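Local structure of protocadherin gamma-B3 (Homo sapiens, 5K8R) at residues A[217-222]-A[230-235]; A[284-289]-A[302-307]. The protein is a potential calcium-dependent cell-adhesion protein that may help establish and maintain specific neuronal connections in the brain. All blocks are in the same frame, centred on the assembly; numbering follows the deposited sequence.

Both interactions lie in the third of the four extracellular cadherin repeats of this chain, and their centres are about 9 Å apart. Interaction 1 packs strand 217-222 against 230-235, which belongs to the other sheet of the repeat. Interaction 2 pairs strands 284-289 and 302-307 within one sheet. The two share that sheet, because 217-222 runs beside 302-307. A salt bridge joins them, R218 NE to D306 OD2, at 2.8 Å. Between the two sheets, L232 CD2 meets V303 CG1 at 3.6 Å. Bound calcium lies about 12 Å from the side chain of V221 and about 8 Å from that of I307.

Interaction 1 of 2, residues A[217-222]-A[230-235]; sequences YRVNVA and SVLKVM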
ATOM      1  N   TYR A 217     -20.265  -6.030  23.252  1.00 37.30           N
ATOM      2  CA  TYR A 217     -20.472  -4.773  23.969  1.00 36.72           C
ATOM      3  C   TYR A 217     -21.931  -4.725  24.406  1.00 48.86           C
ATOM      4  O   TYR A 217     -22.817  -4.399  23.611  1.00 55.70           O
ATOM      5  CB  TYR A 217     -20.113  -3.575  23.095  1.00 33.61           C
ATOM      6  CG  TYR A 217     -18.672  -3.545  22.638  1.00 40.55           C
ATOM      7  CD1 TYR A 217     -17.682  -2.978  23.430  1.00 35.25           C
ATOM      8  CD2 TYR A 217     -18.304  -4.076  21.408  1.00 47.87           C
ATOM      9  CE1 TYR A 217     -16.364  -2.945  23.014  1.00 38.41           C
ATOM     10  CE2 TYR A 217     -16.988  -4.048  20.983  1.00 36.73           C
ATOM     11  CZ  TYR A 217     -16.023  -3.481  21.789  1.00 44.36           C
ATOM     12  OH  TYR A 217     -14.712  -3.451  21.369  1.00 44.71           O
ATOM     13  N   ARG A 218     -22.181  -5.052  25.671  1.00 52.45           N
ATOM     14  CA  ARG A 218     -23.530  -5.078  26.217  1.00 43.52           C
ATOM     15  C   ARG A 218     -23.766  -3.851  27.089  1.00 35.85           C
ATOM     16  O   ARG A 218     -22.875  -3.416  27.822  1.00 37.90           O
ATOM     17  CB  ARG A 218     -23.770  -6.353  27.027  1.00 40.45           C
ATOM     18  CG  ARG A 218     -25.225  -6.574  27.411  1.00 49.92           C
ATOM     19  CD  ARG A 218     -25.436  -7.940  28.044  1.00 60.22           C
ATOM     20  NE  ARG A 218     -26.845  -8.197  28.330  1.00 64.83           N
ATOM     21  CZ  ARG A 218     -27.308  -9.323  28.863  1.00 63.24           C
ATOM     22  NH1 ARG A 218     -26.473 -10.305  29.172  1.00 66.36           N
ATOM     23  NH2 ARG A 218     -28.607  -9.468  29.088  1.00 60.21           N
ATOM     24  N   VAL A 219     -24.976  -3.300  27.004  1.00 40.73           N
ATOM     25  CA  VAL A 219     -25.333  -2.100  27.749  1.00 48.82           C
ATOM     26  C   VAL A 219     -26.845  -2.080  27.906  1.00 44.29           C
ATOM     27  O   VAL A 219     -27.577  -2.633  27.080  1.00 40.74           O
ATOM     28  CB  VAL A 219     -24.809  -0.827  27.035  1.00 55.09           C
ATOM     29  CG1 VAL A 219     -25.550  -0.610  25.730  1.00 46.79           C
ATOM     30  CG2 VAL A 219     -24.922   0.395  27.942  1.00 68.71           C
ATOM     31  N   ASN A 220     -27.315  -1.449  28.979  1.00 41.00           N
ATOM     32  CA  ASN A 220     -28.739  -1.312  29.262  1.00 36.99           C
ATOM     33  C   ASN A 220     -29.092   0.168  29.269  1.00 38.97           C
ATOM     34  O   ASN A 220     -28.494   0.949  30.017  1.00 47.96           O
ATOM     35  CB  ASN A 220     -29.099  -1.965  30.600  1.00 54.96           C
ATOM     36  CG  ASN A 220     -30.599  -2.124  30.794  1.00 71.48           C
ATOM     37  OD1 ASN A 220     -31.385  -1.244  30.441  1.00 72.46           O
ATOM     38  ND2 ASN A 220     -31.002  -3.254  31.361  1.00 77.25           N
ATOM     39  N   VAL A 221     -30.058   0.550  28.436  1.00 42.80           N
ATOM     40  CA  VAL A 221     -30.533   1.925  28.356  1.00 40.07           C
ATOM     41  C   VAL A 221     -32.049   1.927  28.483  1.00 44.36           C
ATOM     42  O   VAL A 221     -32.728   0.991  28.051  1.00 54.94           O
ATOM     43  CB  VAL A 221     -30.094   2.616  27.045  1.00 41.52           C
ATOM     44  CG1 VAL A 221     -28.584   2.791  27.016  1.00 39.35           C
ATOM     45  CG2 VAL A 221     -30.566   1.819  25.839  1.00 42.91           C
ATOM     46  N   ALA A 222     -32.579   2.986  29.088  1.00 54.68           N
ATOM     47  CA  ALA A 222     -34.018   3.102  29.250  1.00 44.41           C
ATOM     48  C   ALA A 222     -34.679   3.476  27.926  1.00 43.22           C
ATOM     49  O   ALA A 222     -34.050   4.025  27.018  1.00 55.77           O
ATOM     50  CB  ALA A 222     -34.358   4.134  30.325  1.00 35.42           C
ATOM     51  N   SER A 230     -25.510   9.097  23.270  1.00 45.17           N
ATOM     52  CA  SER A 230     -24.481   8.073  23.157  1.00 44.32           C
ATOM     53  C   SER A 230     -24.869   6.864  23.998  1.00 47.53           C
ATOM     54  O   SER A 230     -25.268   7.007  25.158  1.00 59.31           O
ATOM     55  CB  SER A 230     -23.126   8.622  23.604  1.00 47.75           C
ATOM     56  OG  SER A 230     -22.109   7.646  23.469  1.00 54.23           O
ATOM     57  N   VAL A 231     -24.755   5.676  23.411  1.00 43.85           N
ATOM     58  CA  VAL A 231     -25.116   4.437  24.080  1.00 50.97           C
ATOM     59  C   VAL A 231     -23.887   3.597  24.418  1.00 50.95           C
ATOM     60  O   VAL A 231     -23.806   3.032  25.512  1.00 58.76           O
ATOM     61  CB  VAL A 231     -26.131   3.632  23.234  1.00 48.75           C
ATOM     62  CG1 VAL A 231     -25.620   3.423  21.819  1.00 53.84           C
ATOM     63  CG2 VAL A 231     -26.453   2.306  23.892  1.00 56.07           C
ATOM     64  N   LEU A 232     -22.916   3.517  23.509  1.00 57.57           N
ATOM     65  CA  LEU A 232     -21.653   2.833  23.761  1.00 38.62           C
ATOM     66  C   LEU A 232     -20.652   3.270  22.697  1.00 42.36           C
ATOM     67  O   LEU A 232     -20.953   4.103  21.838  1.00 49.37           O
ATOM     68  CB  LEU A 232     -21.834   1.310  23.781  1.00 34.68           C
ATOM     69  CG  LEU A 232     -22.354   0.597  22.531  1.00 51.50           C
ATOM     70  CD1 LEU A 232     -21.219   0.155  21.613  1.00 47.07           C
ATOM     71  CD2 LEU A 232     -23.207  -0.591  22.932  1.00 42.53           C
ATOM     72  N   LYS A 233     -19.451   2.693  22.756  1.00 45.08           N
ATOM     73  CA  LYS A 233     -18.401   3.009  21.792  1.00 40.04           C
ATOM     74  C   LYS A 233     -17.522   1.784  21.607  1.00 39.78           C
ATOM     75  O   LYS A 233     -16.832   1.374  22.544  1.00 45.53           O
ATOM     76  CB  LYS A 233     -17.561   4.202  22.255  1.00 43.36           C
ATOM     77  CG  LYS A 233     -16.432   4.553  21.299  1.00 46.77           C
ATOM     78  CD  LYS A 233     -15.590   5.700  21.831  1.00 62.81           C
ATOM     79  CE  LYS A 233     -14.408   6.003  20.920  1.00 70.48           C
ATOM     80  NZ  LYS A 233     -13.565   7.104  21.466  1.00 81.52           N
ATOM     81  N   VAL A 234     -17.544   1.205  20.408  1.00 37.62           N
ATOM     82  CA  VAL A 234     -16.666   0.081  20.117  1.00 38.79           C
ATOM     83  C   VAL A 234     -15.254   0.589  19.845  1.00 44.31           C
ATOM     84  O   VAL A 234     -15.015   1.780  19.626  1.00 56.00           O
ATOM     85  CB  VAL A 234     -17.199  -0.749  18.939  1.00 39.48           C
ATOM     86  CG1 VAL A 234     -18.646  -1.157  19.190  1.00 32.63           C
ATOM     87  CG2 VAL A 234     -17.071   0.022  17.637  1.00 41.59           C
ATOM     88  N   MET A 235     -14.300  -0.336  19.867  1.00 53.10           N
ATOM     89  CA  MET A 235     -12.896   0.017  19.711  1.00 51.21           C
ATOM     90  C   MET A 235     -12.150  -1.153  19.089  1.00 45.71           C
ATOM     91  O   MET A 235     -12.273  -2.290  19.555  1.00 45.28           O
ATOM     92  CB  MET A 235     -12.267   0.390  21.059  1.00 51.72           C
ATOM     93  CG  MET A 235     -10.789   0.760  20.979  1.00 68.30           C
ATOM     94  SD  MET A 235     -10.503   2.329  20.137  1.00 79.14           S
ATOM     95  CE  MET A 235      -8.729   2.475  20.321  1.00 80.58           C
TER
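V234 lays its CG1 methyl over one face of the Y217 ring. This is a CH-pi contact, with CG1 4.0 Å from the ring centroid and 27° off the ring normal. The two side chains cross at about a right angle. The methyl sits nearest the CD2 side of the ring, with V234 CG1 3.7 Å from Y217 CD2. In Y217, CG lies anti to the carbonyl carbon (chi1 -61°), which lays the ring back past the start of the segment, beside V234 and M235.

The other apolar contacts are between aliphatic branches. V219 CG1 touches two residues at once: it is 3.6 Å from V231 CG2 and 3.6 Å from L232 CD2. V231 CG2 in turn reaches V221 CG1 at 3.8 Å, so this one methyl bridges two valines of the facing strand. L232 spreads its two methyls, CD2 against V219 and CD1 near Y217 CB at 4.2 Å. V231 and L232 form a classic beta bulge opposite L271. The bulge probably helps both side chains reach 217-222.

Polar contact is slight. Y217 OH lies 3.3 Å from M235 O, a weak hydrogen bond that is not settled, because the hydroxyl proton has another acceptor within reach. The hydroxyl also hydrogen-bonds to T213 OG1, and Q214 N donates to the same oxygen.

No backbone hydrogen bonds join the segments. The axes of 217-222 and 230-233 come no closer than 7.7 Å and run nearly antiparallel, at 169°. This is a contact between the two sheets of the cadherin beta sandwich, made by side chains. Strand 298-308 flanks 217-222 in its sheet and sends V303 against L232. Strand 270-273 lies on one side of 230-235 in its sheet, where L271 meets both V231 and L232. Strand 211-212 lies on the other, where F212 packs on Y217 and V234.

Interaction 2 of 2, residues A[284-289]-A[302-307]; sequences SYTIGV and KVQIDI
Y285 and I305 face each other as a hydrogen-bonded pair in an antiparallel beta hairpin, part of the cadherin repeat's Greek-key sandwich. Y285 N donates to I305 O and I305 N to Y285 O, both at 2.9 Å. The second bond is the straighter, 163° at the hydrogen against 140°. I287 and V303 repeat this paired exchange. CA-H...O contacts accompany these bonds, among them Q304 CA to Y285 O.

The side chains of Y285, I287, V303 and I305 all turn to the core face of the sheet. There I307 CD1 meets the edge of the Y285 ring, in its plane, 3.5 Å from CE2. In I307, CG1 is anti to the carbonyl carbon (chi1 -60°), which brings the CD1 end nearer the ring. Farther along, V289 CG2 meets V303 CG2 at 3.9 Å, the two side chains crossing at a slant.

S284, T286, Q304 and D306 lie on the other face of the sheet. T286 OG1 and S284 OG both come near Q304 CG. D306 OD1 accepts two bonds here. S284 OG approaches nearly along its C-O axis at 3.0 Å. Q304 NE2 donates to the same oxygen at 3.2 Å.

Outward from this shell, F262 meets the Y285 ring edge-to-face. F251 of the neighbouring strand 248-252 packs on I287 and V289. On the other side, R218 of strand 216-222 is the charge partner of D306 OD2 and probably helps hold the carboxylate in position. An alanine in place of D306 would remove the carboxylate, which would probably leave R218 without this charge partner and free S284 OG and the Q304 amide to turn. The amide now meets the syn lone pair of D306 OD1, which lies close to the plane of the Q304 amide.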
ATOM      1  N   SER A 284     -34.590  -5.557  23.160  1.00 37.80           N
ATOM      2  CA  SER A 284     -33.176  -5.867  22.998  1.00 43.32           C
ATOM      3  C   SER A 284     -32.813  -5.811  21.523  1.00 48.01           C
ATOM      4  O   SER A 284     -33.642  -6.093  20.654  1.00 42.48           O
ATOM      5  CB  SER A 284     -32.835  -7.245  23.578  1.00 42.26           C
ATOM      6  OG  SER A 284     -31.463  -7.549  23.398  1.00 43.86           O
ATOM      7  N   TYR A 285     -31.559  -5.445  21.254  1.00 45.53           N
ATOM      8  CA  TYR A 285     -31.031  -5.370  19.896  1.00 39.39           C
ATOM      9  C   TYR A 285     -29.656  -6.017  19.869  1.00 37.05           C
ATOM     10  O   TYR A 285     -28.752  -5.586  20.590  1.00 42.11           O
ATOM     11  CB  TYR A 285     -30.941  -3.918  19.412  1.00 37.11           C
ATOM     12  CG  TYR A 285     -32.273  -3.223  19.244  1.00 38.01           C
ATOM     13  CD1 TYR A 285     -32.919  -3.204  18.014  1.00 48.31           C
ATOM     14  CD2 TYR A 285     -32.879  -2.573  20.310  1.00 43.12           C
ATOM     15  CE1 TYR A 285     -34.133  -2.563  17.852  1.00 45.90           C
ATOM     16  CE2 TYR A 285     -34.095  -1.930  20.158  1.00 39.98           C
ATOM     17  CZ  TYR A 285     -34.716  -1.930  18.928  1.00 39.83           C
ATOM     18  OH  TYR A 285     -35.925  -1.291  18.773  1.00 57.49           O
ATOM     19  N   THR A 286     -29.493  -7.041  19.038  1.00 33.45           N
ATOM     20  CA  THR A 286     -28.197  -7.669  18.805  1.00 43.66           C
ATOM     21  C   THR A 286     -27.751  -7.333  17.387  1.00 47.45           C
ATOM     22  O   THR A 286     -28.412  -7.720  16.417  1.00 47.78           O
ATOM     23  CB  THR A 286     -28.263  -9.181  19.013  1.00 48.69           C
ATOM     24  OG1 THR A 286     -28.532  -9.463  20.392  1.00 59.31           O
ATOM     25  CG2 THR A 286     -26.943  -9.828  18.621  1.00 48.49           C
ATOM     26  N   ILE A 287     -26.638  -6.613  17.273  1.00 48.00           N
ATOM     27  CA  ILE A 287     -26.176  -6.058  16.007  1.00 43.98           C
ATOM     28  C   ILE A 287     -24.733  -6.484  15.779  1.00 38.18           C
ATOM     29  O   ILE A 287     -23.907  -6.406  16.694  1.00 40.06           O
ATOM     30  CB  ILE A 287     -26.287  -4.521  15.990  1.00 30.25           C
ATOM     31  CG1 ILE A 287     -27.715  -4.082  16.315  1.00 29.77           C
ATOM     32  CG2 ILE A 287     -25.849  -3.973  14.648  1.00 36.93           C
ATOM     33  CD1 ILE A 287     -27.834  -2.608  16.635  1.00 33.14           C
ATOM     34  N   GLY A 288     -24.429  -6.923  14.560  1.00 43.97           N
ATOM     35  CA  GLY A 288     -23.063  -7.255  14.195  1.00 34.46           C
ATOM     36  C   GLY A 288     -22.301  -6.023  13.727  1.00 41.07           C
ATOM     37  O   GLY A 288     -22.827  -5.190  12.988  1.00 39.03           O
ATOM     38  N   VAL A 289     -21.047  -5.925  14.159  1.00 32.69           N
ATOM     39  CA  VAL A 289     -20.190  -4.784  13.860  1.00 40.01           C
ATOM     40  C   VAL A 289     -18.929  -5.286  13.169  1.00 46.43           C
ATOM     41  O   VAL A 289     -18.310  -6.259  13.620  1.00 39.36           O
ATOM     42  CB  VAL A 289     -19.841  -3.988  15.131  1.00 36.16           C
ATOM     43  CG1 VAL A 289     -18.847  -2.881  14.811  1.00 34.93           C
ATOM     44  CG2 VAL A 289     -21.102  -3.410  15.755  1.00 28.50           C
ATOM     45  N   LYS A 302     -19.952  -8.112  18.249  1.00 45.74           N
ATOM     46  CA  LYS A 302     -21.387  -7.950  18.418  1.00 37.70           C
ATOM     47  C   LYS A 302     -21.671  -6.884  19.467  1.00 34.38           C
ATOM     48  O   LYS A 302     -20.832  -6.571  20.316  1.00 40.95           O
ATOM     49  CB  LYS A 302     -22.063  -9.272  18.810  1.00 31.00           C
ATOM     50  CG  LYS A 302     -22.039 -10.326  17.714  1.00 37.26           C
ATOM     51  CD  LYS A 302     -22.871 -11.541  18.089  1.00 49.63           C
ATOM     52  CE  LYS A 302     -22.885 -12.568  16.966  1.00 59.14           C
ATOM     53  NZ  LYS A 302     -23.745 -13.740  17.294  1.00 63.15           N
ATOM     54  N   VAL A 303     -22.876  -6.326  19.389  1.00 29.00           N
ATOM     55  CA  VAL A 303     -23.340  -5.279  20.290  1.00 36.29           C
ATOM     56  C   VAL A 303     -24.754  -5.638  20.726  1.00 41.91           C
ATOM     57  O   VAL A 303     -25.632  -5.846  19.881  1.00 39.89           O
ATOM     58  CB  VAL A 303     -23.314  -3.893  19.623  1.00 32.36           C
ATOM     59  CG1 VAL A 303     -24.208  -2.924  20.376  1.00 55.37           C
ATOM     60  CG2 VAL A 303     -21.890  -3.363  19.555  1.00 28.22           C
ATOM     61  N   GLN A 304     -24.973  -5.717  22.036  1.00 38.36           N
ATOM     62  CA  GLN A 304     -26.284  -6.026  22.597  1.00 42.26           C
ATOM     63  C   GLN A 304     -26.761  -4.824  23.400  1.00 48.87           C
ATOM     64  O   GLN A 304     -26.175  -4.489  24.435  1.00 46.09           O
ATOM     65  CB  GLN A 304     -26.236  -7.284  23.462  1.00 38.06           C
ATOM     66  CG  GLN A 304     -27.596  -7.705  23.998  1.00 38.71           C
ATOM     67  CD  GLN A 304     -27.573  -9.071  24.652  1.00 48.69           C
ATOM     68  OE1 GLN A 304     -26.628  -9.840  24.479  1.00 64.26           O
ATOM     69  NE2 GLN A 304     -28.618  -9.382  25.410  1.00 64.23           N
ATOM     70  N   ILE A 305     -27.819  -4.179  22.920  1.00 47.54           N
ATOM     71  CA  ILE A 305     -28.421  -3.025  23.573  1.00 37.41           C
ATOM     72  C   ILE A 305     -29.737  -3.486  24.180  1.00 38.87           C
ATOM     73  O   ILE A 305     -30.712  -3.736  23.459  1.00 51.08           O
ATOM     74  CB  ILE A 305     -28.635  -1.862  22.595  1.00 39.99           C
ATOM     75  CG1 ILE A 305     -27.319  -1.502  21.903  1.00 42.81           C
ATOM     76  CG2 ILE A 305     -29.212  -0.656  23.319  1.00 44.66           C
ATOM     77  CD1 ILE A 305     -27.469  -0.484  20.795  1.00 39.92           C
ATOM     78  N   ASP A 306     -29.764  -3.614  25.503  1.00 43.49           N
ATOM     79  CA  ASP A 306     -30.969  -4.006  26.218  1.00 41.20           C
ATOM     80  C   ASP A 306     -31.737  -2.767  26.656  1.00 47.00           C
ATOM     81  O   ASP A 306     -31.147  -1.779  27.102  1.00 53.95           O
ATOM     82  CB  ASP A 306     -30.620  -4.868  27.433  1.00 37.32           C
ATOM     83  CG  ASP A 306     -29.936  -6.164  27.047  1.00 48.83           C
ATOM     84  OD1 ASP A 306     -30.277  -6.724  25.985  1.00 46.56           O
ATOM     85  OD2 ASP A 306     -29.057  -6.621  27.807  1.00 58.42           O
ATOM     86  N   ILE A 307     -33.060  -2.825  26.522  1.00 43.51           N
ATOM     87  CA  ILE A 307     -33.941  -1.711  26.848  1.00 44.44           C
ATOM     88  C   ILE A 307     -34.731  -2.071  28.098  1.00 47.96           C
ATOM     89  O   ILE A 307     -35.312  -3.159  28.182  1.00 48.26           O
ATOM     90  CB  ILE A 307     -34.879  -1.374  25.677  1.00 44.74           C
ATOM     91  CG1 ILE A 307     -34.063  -0.990  24.442  1.00 52.30           C
ATOM     92  CG2 ILE A 307     -35.827  -0.250  26.060  1.00 38.04           C
ATOM     93  CD1 ILE A 307     -34.906  -0.531  23.275  1.00 71.18           C
TER